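Local coordinates for protein (GYP1P) (Saccharomyces cerevisiae, PDB 1FKM), which acts as the Ypt/Rab-GAP (TBC) domain of Gyp1p, speeding GTP hydrolysis by Ypt1 and Ypt7 through arginine and glutamine fingers supplied in trans, at residues A[19-24]-A[52-57]; A[63-68]-A[171-176]; A[95-100]-A[133-138]; A[213-218]-A[335-340]. All coordinates share one frame; numbering follows the deposited sequence.

Interaction 1: A[19-24]-A[52-57]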
# COMPACT_ATOMS: atom_id res chain seq x y z
N THR A 19 -14.70 2.64 -24.47
CA THR A 19 -15.77 1.74 -24.03
C THR A 19 -15.24 0.67 -23.07
O THR A 19 -15.58 0.69 -21.88
CB THR A 19 -16.47 1.05 -25.22
OG1 THR A 19 -16.97 2.04 -26.13
CG2 THR A 19 -17.63 0.21 -24.73
N ILE A 20 -14.43 -0.25 -23.58
CA ILE A 20 -13.85 -1.29 -22.73
C ILE A 20 -12.35 -1.06 -22.63
O ILE A 20 -11.62 -1.22 -23.61
CB ILE A 20 -14.09 -2.71 -23.31
CG1 ILE A 20 -15.59 -2.96 -23.47
CG2 ILE A 20 -13.48 -3.75 -22.37
CD1 ILE A 20 -15.92 -4.32 -24.05
N ILE A 21 -11.89 -0.67 -21.45
CA ILE A 21 -10.47 -0.39 -21.23
C ILE A 21 -9.61 -1.65 -21.34
O ILE A 21 -9.92 -2.68 -20.74
CB ILE A 21 -10.26 0.27 -19.85
CG1 ILE A 21 -11.05 1.58 -19.80
CG2 ILE A 21 -8.77 0.54 -19.62
CD1 ILE A 21 -11.02 2.28 -18.46
N ASN A 22 -8.53 -1.56 -22.11
CA ASN A 22 -7.61 -2.68 -22.30
C ASN A 22 -6.64 -2.82 -21.12
O ASN A 22 -5.62 -2.13 -21.06
CB ASN A 22 -6.82 -2.50 -23.60
CG ASN A 22 -5.95 -3.70 -23.91
OD1 ASN A 22 -5.10 -4.08 -23.11
ND2 ASN A 22 -6.15 -4.29 -25.08
N GLN A 23 -6.96 -3.75 -20.22
CA GLN A 23 -6.16 -4.02 -19.02
C GLN A 23 -4.69 -4.28 -19.34
O GLN A 23 -3.80 -3.83 -18.61
CB GLN A 23 -6.74 -5.23 -18.29
CG GLN A 23 -6.14 -5.50 -16.91
CD GLN A 23 -6.64 -4.53 -15.86
OE1 GLN A 23 -6.52 -3.32 -16.00
NE2 GLN A 23 -7.21 -5.07 -14.78
N GLN A 24 -4.43 -5.01 -20.42
CA GLN A 24 -3.06 -5.32 -20.83
C GLN A 24 -2.26 -4.07 -21.12
O GLN A 24 -1.16 -3.88 -20.60
CB GLN A 24 -3.06 -6.22 -22.07
CG GLN A 24 -3.42 -7.67 -21.82
CD GLN A 24 -3.16 -8.54 -23.04
OE1 GLN A 24 -2.04 -8.59 -23.56
NE2 GLN A 24 -4.19 -9.23 -23.51
N VAL A 52 -13.57 -2.64 -16.08
CA VAL A 52 -12.96 -2.10 -17.29
C VAL A 52 -14.01 -1.66 -18.32
O VAL A 52 -13.72 -0.82 -19.17
CB VAL A 52 -12.00 -3.12 -17.94
CG1 VAL A 52 -10.80 -3.34 -17.03
CG2 VAL A 52 -12.73 -4.45 -18.21
N ASN A 53 -15.21 -2.21 -18.24
CA ASN A 53 -16.29 -1.81 -19.14
C ASN A 53 -16.85 -0.52 -18.56
O ASN A 53 -17.57 -0.54 -17.56
CB ASN A 53 -17.39 -2.87 -19.19
CG ASN A 53 -18.46 -2.55 -20.21
OD1 ASN A 53 -18.74 -1.39 -20.50
ND2 ASN A 53 -19.09 -3.59 -20.75
N THR A 54 -16.53 0.61 -19.19
CA THR A 54 -16.98 1.92 -18.70
C THR A 54 -18.49 2.05 -18.52
O THR A 54 -18.94 2.78 -17.64
CB THR A 54 -16.49 3.05 -19.63
OG1 THR A 54 -17.01 2.86 -20.95
CG2 THR A 54 -14.97 3.07 -19.70
N LYS A 55 -19.26 1.34 -19.33
CA LYS A 55 -20.71 1.40 -19.23
C LYS A 55 -21.25 0.79 -17.94
O LYS A 55 -22.40 1.02 -17.58
CB LYS A 55 -21.36 0.69 -20.42
CG LYS A 55 -21.01 1.29 -21.77
CD LYS A 55 -20.23 0.30 -22.62
CE LYS A 55 -21.03 -0.97 -22.89
NZ LYS A 55 -20.23 -1.97 -23.63
N ARG A 56 -20.41 0.02 -17.25
CA ARG A 56 -20.82 -0.62 -16.00
C ARG A 56 -20.29 0.06 -14.74
O ARG A 56 -20.65 -0.32 -13.62
CB ARG A 56 -20.36 -2.08 -16.00
CG ARG A 56 -20.99 -2.93 -17.09
CD ARG A 56 -20.54 -4.38 -17.01
NE ARG A 56 -21.29 -5.20 -17.95
CZ ARG A 56 -21.16 -6.52 -18.07
NH1 ARG A 56 -20.30 -7.18 -17.30
NH2 ARG A 56 -21.89 -7.18 -18.96
N GLN A 57 -19.45 1.07 -14.92
CA GLN A 57 -18.85 1.77 -13.78
C GLN A 57 -19.81 2.54 -12.89
O GLN A 57 -19.78 2.39 -11.66
CB GLN A 57 -17.75 2.70 -14.28
CG GLN A 57 -16.65 2.00 -15.06
CD GLN A 57 -15.51 2.93 -15.42
OE1 GLN A 57 -15.66 4.15 -15.42
NE2 GLN A 57 -14.37 2.35 -15.76

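Interaction 2: A[63-68]-A[171-176]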
# COMPACT_ATOMS: atom_id res chain seq x y z
N ARG A 63 -23.67 0.88 -6.34
CA ARG A 63 -23.94 -0.31 -5.54
C ARG A 63 -22.88 -0.57 -4.47
O ARG A 63 -23.20 -0.93 -3.34
CB ARG A 63 -24.08 -1.54 -6.45
CG ARG A 63 -25.30 -1.46 -7.37
CD ARG A 63 -25.56 -2.74 -8.15
NE ARG A 63 -24.60 -2.98 -9.22
CZ ARG A 63 -23.46 -3.65 -9.08
NH1 ARG A 63 -23.12 -4.15 -7.90
NH2 ARG A 63 -22.66 -3.82 -10.13
N LYS A 64 -21.61 -0.39 -4.83
CA LYS A 64 -20.53 -0.62 -3.87
C LYS A 64 -20.52 0.43 -2.76
O LYS A 64 -20.29 0.11 -1.60
CB LYS A 64 -19.17 -0.63 -4.57
CG LYS A 64 -19.03 -1.73 -5.60
CD LYS A 64 -19.33 -3.10 -5.01
CE LYS A 64 -18.32 -3.50 -3.95
NZ LYS A 64 -18.56 -4.89 -3.43
N ARG A 65 -20.76 1.68 -3.12
CA ARG A 65 -20.78 2.77 -2.15
C ARG A 65 -21.99 2.65 -1.24
O ARG A 65 -21.92 2.97 -0.06
CB ARG A 65 -20.74 4.11 -2.88
CG ARG A 65 -19.39 4.34 -3.57
CD ARG A 65 -19.38 5.55 -4.49
NE ARG A 65 -18.04 5.79 -5.03
CZ ARG A 65 -17.76 6.66 -5.98
NH1 ARG A 65 -18.74 7.39 -6.51
NH2 ARG A 65 -16.51 6.83 -6.41
N LYS A 66 -23.10 2.18 -1.80
CA LYS A 66 -24.31 1.99 -1.01
C LYS A 66 -24.10 0.82 -0.05
O LYS A 66 -24.55 0.84 1.10
CB LYS A 66 -25.50 1.71 -1.92
CG LYS A 66 -26.82 1.50 -1.18
CD LYS A 66 -27.95 1.21 -2.16
CE LYS A 66 -29.26 0.96 -1.42
NZ LYS A 66 -29.16 -0.23 -0.53
N GLU A 67 -23.41 -0.22 -0.52
CA GLU A 67 -23.13 -1.40 0.30
C GLU A 67 -22.25 -1.03 1.49
O GLU A 67 -22.45 -1.53 2.60
CB GLU A 67 -22.43 -2.48 -0.53
CG GLU A 67 -22.45 -3.85 0.11
CD GLU A 67 -21.62 -4.87 -0.65
OE1 GLU A 67 -21.46 -4.73 -1.88
OE2 GLU A 67 -21.13 -5.83 -0.02
N TYR A 68 -21.27 -0.17 1.25
CA TYR A 68 -20.38 0.28 2.32
C TYR A 68 -21.23 0.93 3.41
O TYR A 68 -21.12 0.59 4.59
CB TYR A 68 -19.38 1.30 1.79
CG TYR A 68 -18.55 1.96 2.86
CD1 TYR A 68 -17.54 1.26 3.52
CD2 TYR A 68 -18.80 3.28 3.24
CE1 TYR A 68 -16.80 1.85 4.53
CE2 TYR A 68 -18.05 3.89 4.26
CZ TYR A 68 -17.05 3.16 4.90
OH TYR A 68 -16.32 3.72 5.92
N ILE A 171 -17.06 12.30 1.09
CA ILE A 171 -16.12 11.67 2.01
C ILE A 171 -16.52 10.21 2.22
O ILE A 171 -15.66 9.33 2.33
CB ILE A 171 -16.07 12.44 3.36
CG1 ILE A 171 -15.44 13.82 3.13
CG2 ILE A 171 -15.28 11.65 4.39
CD1 ILE A 171 -15.35 14.69 4.36
N THR A 172 -17.82 9.95 2.28
CA THR A 172 -18.29 8.58 2.47
C THR A 172 -18.01 7.76 1.20
O THR A 172 -17.69 6.58 1.29
CB THR A 172 -19.80 8.54 2.80
OG1 THR A 172 -20.03 9.27 4.02
CG2 THR A 172 -20.26 7.10 3.01
N ASP A 173 -18.14 8.39 0.03
CA ASP A 173 -17.84 7.69 -1.23
C ASP A 173 -16.36 7.33 -1.24
O ASP A 173 -15.98 6.25 -1.66
CB ASP A 173 -18.12 8.58 -2.44
CG ASP A 173 -19.59 8.84 -2.67
OD1 ASP A 173 -20.43 8.04 -2.19
OD2 ASP A 173 -19.91 9.84 -3.35
N LEU A 174 -15.52 8.27 -0.79
CA LEU A 174 -14.08 8.07 -0.72
C LEU A 174 -13.77 6.91 0.23
O LEU A 174 -12.94 6.05 -0.07
CB LEU A 174 -13.40 9.35 -0.20
CG LEU A 174 -11.92 9.25 0.19
CD1 LEU A 174 -11.08 8.98 -1.05
CD2 LEU A 174 -11.47 10.52 0.88
N GLU A 175 -14.46 6.90 1.37
CA GLU A 175 -14.29 5.85 2.37
C GLU A 175 -14.62 4.48 1.77
O GLU A 175 -13.90 3.51 1.99
CB GLU A 175 -15.22 6.10 3.57
CG GLU A 175 -14.68 7.11 4.58
CD GLU A 175 -15.68 7.41 5.69
OE1 GLU A 175 -16.43 6.49 6.10
OE2 GLU A 175 -15.71 8.56 6.15
N ALA A 176 -15.72 4.42 1.03
CA ALA A 176 -16.15 3.17 0.40
C ALA A 176 -15.11 2.66 -0.60
O ALA A 176 -14.72 1.49 -0.57
CB ALA A 176 -17.49 3.38 -0.29

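Interaction 3: A[95-100]-A[133-138]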
# COMPACT_ATOMS: atom_id res chain seq x y z
N PRO A 95 -4.99 7.82 15.75
CA PRO A 95 -4.31 9.08 16.06
C PRO A 95 -2.79 9.00 15.97
O PRO A 95 -2.11 10.03 15.86
CB PRO A 95 -4.78 9.38 17.49
CG PRO A 95 -6.12 8.74 17.54
CD PRO A 95 -5.87 7.42 16.86
N ARG A 96 -2.25 7.79 16.02
CA ARG A 96 -0.81 7.58 15.96
C ARG A 96 -0.27 7.13 14.60
O ARG A 96 0.92 6.82 14.48
CB ARG A 96 -0.40 6.57 17.03
CG ARG A 96 -0.90 6.91 18.44
CD ARG A 96 -0.30 5.98 19.49
NE ARG A 96 -0.69 4.59 19.30
CZ ARG A 96 -0.17 3.57 19.98
NH1 ARG A 96 0.76 3.78 20.90
NH2 ARG A 96 -0.59 2.33 19.74
N THR A 97 -1.13 7.11 13.58
CA THR A 97 -0.72 6.70 12.23
C THR A 97 -0.15 7.89 11.44
O THR A 97 -0.72 8.97 11.46
CB THR A 97 -1.92 6.11 11.46
OG1 THR A 97 -2.39 4.94 12.13
CG2 THR A 97 -1.52 5.74 10.04
N ASN A 98 0.97 7.66 10.76
CA ASN A 98 1.64 8.71 9.97
C ASN A 98 1.72 10.03 10.74
O ASN A 98 1.24 11.06 10.27
CB ASN A 98 0.91 8.95 8.65
CG ASN A 98 1.00 7.78 7.70
OD1 ASN A 98 2.06 7.15 7.57
ND2 ASN A 98 -0.10 7.47 7.02
N PRO A 99 2.35 10.01 11.93
CA PRO A 99 2.47 11.24 12.72
C PRO A 99 3.28 12.34 12.05
O PRO A 99 3.19 13.51 12.44
CB PRO A 99 3.12 10.74 14.02
CG PRO A 99 3.94 9.58 13.55
CD PRO A 99 3.02 8.88 12.59
N HIS A 100 4.04 11.98 11.03
CA HIS A 100 4.86 12.95 10.30
C HIS A 100 4.10 13.65 9.18
O HIS A 100 4.63 14.57 8.56
CB HIS A 100 6.10 12.26 9.73
CG HIS A 100 5.79 11.12 8.81
ND1 HIS A 100 5.06 10.02 9.20
CD2 HIS A 100 6.09 10.93 7.50
CE1 HIS A 100 4.92 9.20 8.17
NE2 HIS A 100 5.54 9.73 7.13
N ILE A 133 -2.21 -2.78 9.26
CA ILE A 133 -3.29 -2.51 8.31
C ILE A 133 -3.60 -1.02 8.31
O ILE A 133 -4.07 -0.47 7.31
CB ILE A 133 -4.56 -3.30 8.68
CG1 ILE A 133 -4.27 -4.80 8.67
CG2 ILE A 133 -5.67 -2.98 7.68
CD1 ILE A 133 -3.80 -5.33 7.33
N ASN A 134 -3.34 -0.37 9.44
CA ASN A 134 -3.58 1.07 9.55
C ASN A 134 -2.61 1.81 8.62
O ASN A 134 -2.91 2.90 8.14
CB ASN A 134 -3.40 1.55 10.99
CG ASN A 134 -2.03 1.22 11.56
OD1 ASN A 134 -1.58 0.08 11.50
ND2 ASN A 134 -1.38 2.23 12.12
N ASP A 135 -1.46 1.21 8.37
CA ASP A 135 -0.49 1.83 7.47
C ASP A 135 -0.90 1.57 6.02
O ASP A 135 -0.91 2.49 5.20
CB ASP A 135 0.91 1.24 7.69
CG ASP A 135 1.47 1.57 9.06
OD1 ASP A 135 1.63 2.77 9.37
OD2 ASP A 135 1.76 0.61 9.81
N LEU A 136 -1.25 0.32 5.72
CA LEU A 136 -1.62 -0.07 4.36
C LEU A 136 -2.80 0.66 3.74
O LEU A 136 -2.88 0.79 2.52
CB LEU A 136 -1.89 -1.57 4.29
CG LEU A 136 -0.68 -2.48 4.52
CD1 LEU A 136 -1.09 -3.93 4.34
CD2 LEU A 136 0.43 -2.12 3.54
N VAL A 137 -3.73 1.12 4.57
CA VAL A 137 -4.89 1.82 4.06
C VAL A 137 -4.57 3.24 3.58
O VAL A 137 -5.24 3.75 2.67
CB VAL A 137 -6.02 1.90 5.14
CG1 VAL A 137 -5.61 2.85 6.26
CG2 VAL A 137 -7.33 2.35 4.50
N THR A 138 -3.53 3.85 4.14
CA THR A 138 -3.22 5.25 3.81
C THR A 138 -2.83 5.62 2.37
O THR A 138 -3.25 6.68 1.88
CB THR A 138 -2.20 5.85 4.83
OG1 THR A 138 -0.95 5.17 4.77
CG2 THR A 138 -2.76 5.71 6.24

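Interaction 4: A[213-218]-A[335-340]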
# COMPACT_ATOMS: atom_id res chain seq x y z
N ARG A 213 21.19 -17.30 -0.51
CA ARG A 213 21.47 -17.72 -1.88
C ARG A 213 22.32 -16.76 -2.70
O ARG A 213 23.31 -17.16 -3.30
CB ARG A 213 20.16 -17.96 -2.63
CG ARG A 213 19.71 -19.41 -2.75
CD ARG A 213 18.26 -19.47 -3.26
NE ARG A 213 17.88 -20.81 -3.70
CZ ARG A 213 18.26 -21.36 -4.85
NH1 ARG A 213 19.04 -20.68 -5.69
NH2 ARG A 213 17.86 -22.58 -5.17
N ILE A 214 21.93 -15.48 -2.75
CA ILE A 214 22.68 -14.53 -3.56
C ILE A 214 23.78 -13.72 -2.87
O ILE A 214 24.59 -13.09 -3.54
CB ILE A 214 21.73 -13.54 -4.29
CG1 ILE A 214 21.29 -12.41 -3.35
CG2 ILE A 214 20.52 -14.29 -4.82
CD1 ILE A 214 20.39 -12.84 -2.24
N ASP A 215 23.80 -13.73 -1.54
CA ASP A 215 24.84 -13.01 -0.82
C ASP A 215 25.18 -13.77 0.46
O ASP A 215 24.90 -13.30 1.57
CB ASP A 215 24.39 -11.59 -0.47
CG ASP A 215 25.57 -10.68 -0.10
OD1 ASP A 215 26.64 -11.20 0.28
OD2 ASP A 215 25.41 -9.44 -0.18
N ALA A 216 25.78 -14.94 0.30
CA ALA A 216 26.15 -15.79 1.42
C ALA A 216 27.03 -15.08 2.43
O ALA A 216 26.94 -15.33 3.63
CB ALA A 216 26.86 -17.05 0.90
N ASP A 217 27.89 -14.18 1.95
CA ASP A 217 28.78 -13.44 2.83
C ASP A 217 28.00 -12.53 3.78
O ASP A 217 28.33 -12.43 4.96
CB ASP A 217 29.78 -12.61 2.02
CG ASP A 217 30.77 -13.48 1.26
OD1 ASP A 217 31.37 -14.38 1.89
OD2 ASP A 217 30.95 -13.27 0.05
N LEU A 218 26.98 -11.85 3.27
CA LEU A 218 26.18 -10.98 4.12
C LEU A 218 25.41 -11.85 5.11
O LEU A 218 25.31 -11.53 6.29
CB LEU A 218 25.21 -10.13 3.29
CG LEU A 218 24.24 -9.26 4.08
CD1 LEU A 218 25.00 -8.28 4.97
CD2 LEU A 218 23.33 -8.50 3.11
N PHE A 335 16.53 -4.45 -2.02
CA PHE A 335 16.67 -3.29 -1.14
C PHE A 335 17.80 -3.55 -0.16
O PHE A 335 18.72 -2.73 -0.01
CB PHE A 335 15.35 -3.06 -0.38
CG PHE A 335 15.35 -1.84 0.51
CD1 PHE A 335 15.63 -0.58 -0.01
CD2 PHE A 335 15.03 -1.95 1.86
CE1 PHE A 335 15.57 0.56 0.81
CE2 PHE A 335 14.96 -0.82 2.68
CZ PHE A 335 15.24 0.44 2.14
N LEU A 336 17.74 -4.70 0.51
CA LEU A 336 18.76 -5.08 1.48
C LEU A 336 20.14 -5.19 0.85
O LEU A 336 21.11 -4.62 1.37
CB LEU A 336 18.41 -6.43 2.12
CG LEU A 336 19.41 -6.98 3.15
CD1 LEU A 336 19.53 -6.00 4.33
CD2 LEU A 336 18.94 -8.34 3.63
N ILE A 337 20.24 -5.92 -0.26
CA ILE A 337 21.52 -6.12 -0.93
C ILE A 337 22.18 -4.81 -1.33
O ILE A 337 23.41 -4.74 -1.44
CB ILE A 337 21.35 -7.02 -2.18
CG1 ILE A 337 20.83 -8.40 -1.76
CG2 ILE A 337 22.67 -7.17 -2.92
CD1 ILE A 337 21.70 -9.11 -0.75
N LYS A 338 21.38 -3.78 -1.55
CA LYS A 338 21.93 -2.48 -1.93
C LYS A 338 22.85 -1.96 -0.83
O LYS A 338 23.83 -1.26 -1.10
CB LYS A 338 20.80 -1.48 -2.17
CG LYS A 338 21.29 -0.09 -2.54
CD LYS A 338 20.13 0.84 -2.85
CE LYS A 338 20.62 2.25 -3.17
NZ LYS A 338 21.54 2.27 -4.34
N TRP A 339 22.55 -2.31 0.42
CA TRP A 339 23.34 -1.87 1.57
C TRP A 339 24.38 -2.91 1.99
O TRP A 339 25.11 -2.70 2.97
CB TRP A 339 22.42 -1.59 2.76
CG TRP A 339 21.20 -0.77 2.41
CD1 TRP A 339 19.90 -1.17 2.53
CD2 TRP A 339 21.17 0.56 1.90
NE1 TRP A 339 19.06 -0.16 2.11
CE2 TRP A 339 19.82 0.91 1.72
CE3 TRP A 339 22.16 1.50 1.57
CZ2 TRP A 339 19.42 2.16 1.23
CZ3 TRP A 339 21.77 2.74 1.08
CH2 TRP A 339 20.41 3.06 0.92
N SER A 340 24.46 -4.01 1.25
CA SER A 340 25.39 -5.09 1.58
C SER A 340 26.80 -4.68 2.03
O SER A 340 27.24 -5.06 3.11
CB SER A 340 25.50 -6.05 0.39
OG SER A 340 26.22 -7.22 0.76

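Interaction 1: A[19-24]-A[52-57]
T54 turns its backbone N and its hydroxyl onto the carbonyl oxygen of T19. Its CB lies 3.4 Å from T19 O. From there OG1 takes the place between the backbone N and the carbonyl carbon (chi1 60°), turning the hydroxyl back onto T19 O, to which it donates at 2.8 Å in the carbonyl plane, on a lone pair. The other branch, CG2, runs past the same oxygen and ends 4.2 Å from CG1 of I21, the two side chains crossing at about a right angle. T54 N is the second donor, reaching T19 O at 2.9 Å nearly head-on, with a C=O...N angle of 176°. Threonine suits the place because it joins a donor to a methyl on one carbon. Without the hydroxyl and methyl, as with an alanine here, T19 O would probably keep just the backbone N as donor from segment 52-57, and I21 CG1 would lose a neighbour. I21 N donates to V52 O at 2.9 Å, completing a single bridge around I20 and N53. N53 OD1 accepts from K55 N, an Asx turn that bends the chain just past the bridge. At the surface of the all-helical domain, this pairing lays the lead-in to helix 23-30, capped by N22 on D25 N, against the link from helix 39-46 to helix 57-74, while buried I21 packs on L45 of helix 39-46.

Interaction 2: A[63-68]-A[171-176]
The hydroxyl of Y68 donates to OE1 of E175 at 2.8 Å, meeting the lone pair that faces away from the other carboxylate oxygen. OE1 lies at the edge of the ring, in its plane, yet the carboxylate stands almost upright to the ring, the two planes 85° apart. The second oxygen, OE2, is held by R115 and S112 of helix 107-123, so this buried charge is matched and is likely to stay ionised. Tyrosine suits the place because its ring covers the neighbouring helix while its far end still reaches the acid. With CG anti to the backbone N (chi1 172°), the ring extends over the backbone of 175-176, and CA of A176 points into one face, a CH-pi contact 3.9 Å from the centroid. CB of A176 comes to 3.5 Å from Y68 CB, an approach that a small side chain permits. A valine in place of Y68 has no hydroxyl or ring and would probably leave E175 OE1 without its phenolic donor and A176 uncovered. On the other flank R65, extended from CG to NE, passes D173 with its guanidinium and carboxylate stacked nearly parallel. NH1 and OD2 stay 4.2 Å apart, the oxygen well out of the guanidinium plane with no N-H pointing at it, so charge alone acts; the polar bonds are R65 to D177 and D173 to R69. The axes of segments 63-68 and 171-176, on helices 57-74 and 168-186, approach to 8.9 Å and cross at 96°, a nearly perpendicular helix-helix packing within the all-helical TBC domain.

Interaction 3: A[95-100]-A[133-138]
T97 and N134 meet obliquely, hydroxyl to amide, with ND2 of N134 donating to OG1 of T97 over 2.9 Å. The bond is almost straight (174°), and the threonine oxygen lies practically in the amide plane. N134 brings this N-H forward by placing CG between its backbone N and carbonyl carbon (chi1 57°), while its OD1 turns to the backbone N of G132. One amide thus spans the two chain segments, and asparagine, with a donor and an acceptor on one short stem, suits the task. T97 OG1 in turn also bonds to D93 O, so the hydroxyl is used both as acceptor and as donor. Its methyl faces the helix differently: the T97 and T138 side chains slide past each other in opposite directions, CG2 to CG2 4.0 Å. N98 and T138 approach from opposite directions, and ND2 of N98 gives a weak bond to T138 OG1 at 3.3 Å. That hydroxyl is fixed by its own donation to D135 O at 2.7 Å, an oxygen that also accepts from T138 N. N98 has positive phi (45°), a backbone shape asparagine tolerates better than most residues. The contact is buried, yet it stands beside the catalytic fingers. R96, the arginine finger, precedes T97 and is salt-bridged to D93; Q131, the glutamine finger, lies close to N134. The arrangement joins the chain just after the IxxDxxR motif, which ends at R96, to the helix just after the YxQ motif, which ends at Q131, the two signature elements of TBC-type Rab GAPs.

Interaction 4: A[213-218]-A[335-340]
D215 takes the N-cap position between helix 198-214 and helix 216-224, and its carboxylate serves both that cap and S340, which opens helix 340-343 just after helix 324-338. One oxygen, OD1, accepts from L218 N at 3.1 Å, the donor coming from well above the carboxylate plane. The other, OD2, receives the hydroxyl of S340 at 2.5 Å, on the syn side. Aspartate suits a cap, since its short stem lets an oxygen curl back to the first turn, and here CG anti to the backbone N (chi1 -163°) leaves the second oxygen directed at serine. Beside this polar pair lies the more closely surrounded part of the apolar contact. I337 bends at its second torsion (chi2 -57°), and its CD1 comes to 3.7 Å from D215 CB, with L218 CD2 at 4.2 Å. L218 is buried: the same CD2 meets CG of L336, and both leucines also pack on L343 of helix 340-343, while I337 touches W378 of helix 365-382. Isoleucine's CD1 and leucine's forked end reach into this seam between helix ends. Toward solvent the partners thin out. D215 and S340 are themselves partly exposed, so the bond between them is probably within reach of solvent. I214, the last residue of its helix, is exposed and meets just one side chain across the contact, its CG1 stopping 4.2 Å from CD1 of I337.

Overall arrangement
From the N terminus, interaction 1 closes first, pairing the lead-in to helix 23-30 with the link that enters helix 57-74. That helix soon takes part in interaction 2, whose partner, helix 168-186, lies about a hundred residues on, making a long loop. Interaction 3 is nested inside that loop: it ties the segment carrying the arginine finger to helix 133-145, which directly precedes helix 168-186. Interaction 4 closes after these, joining the 213-218 helix junction to the junction of helices 324-338 and 340-343. None of the contacts touch or cross; interactions 2 and 4 lie on opposite sides of the chain's centre, their own centres about 44 Å apart.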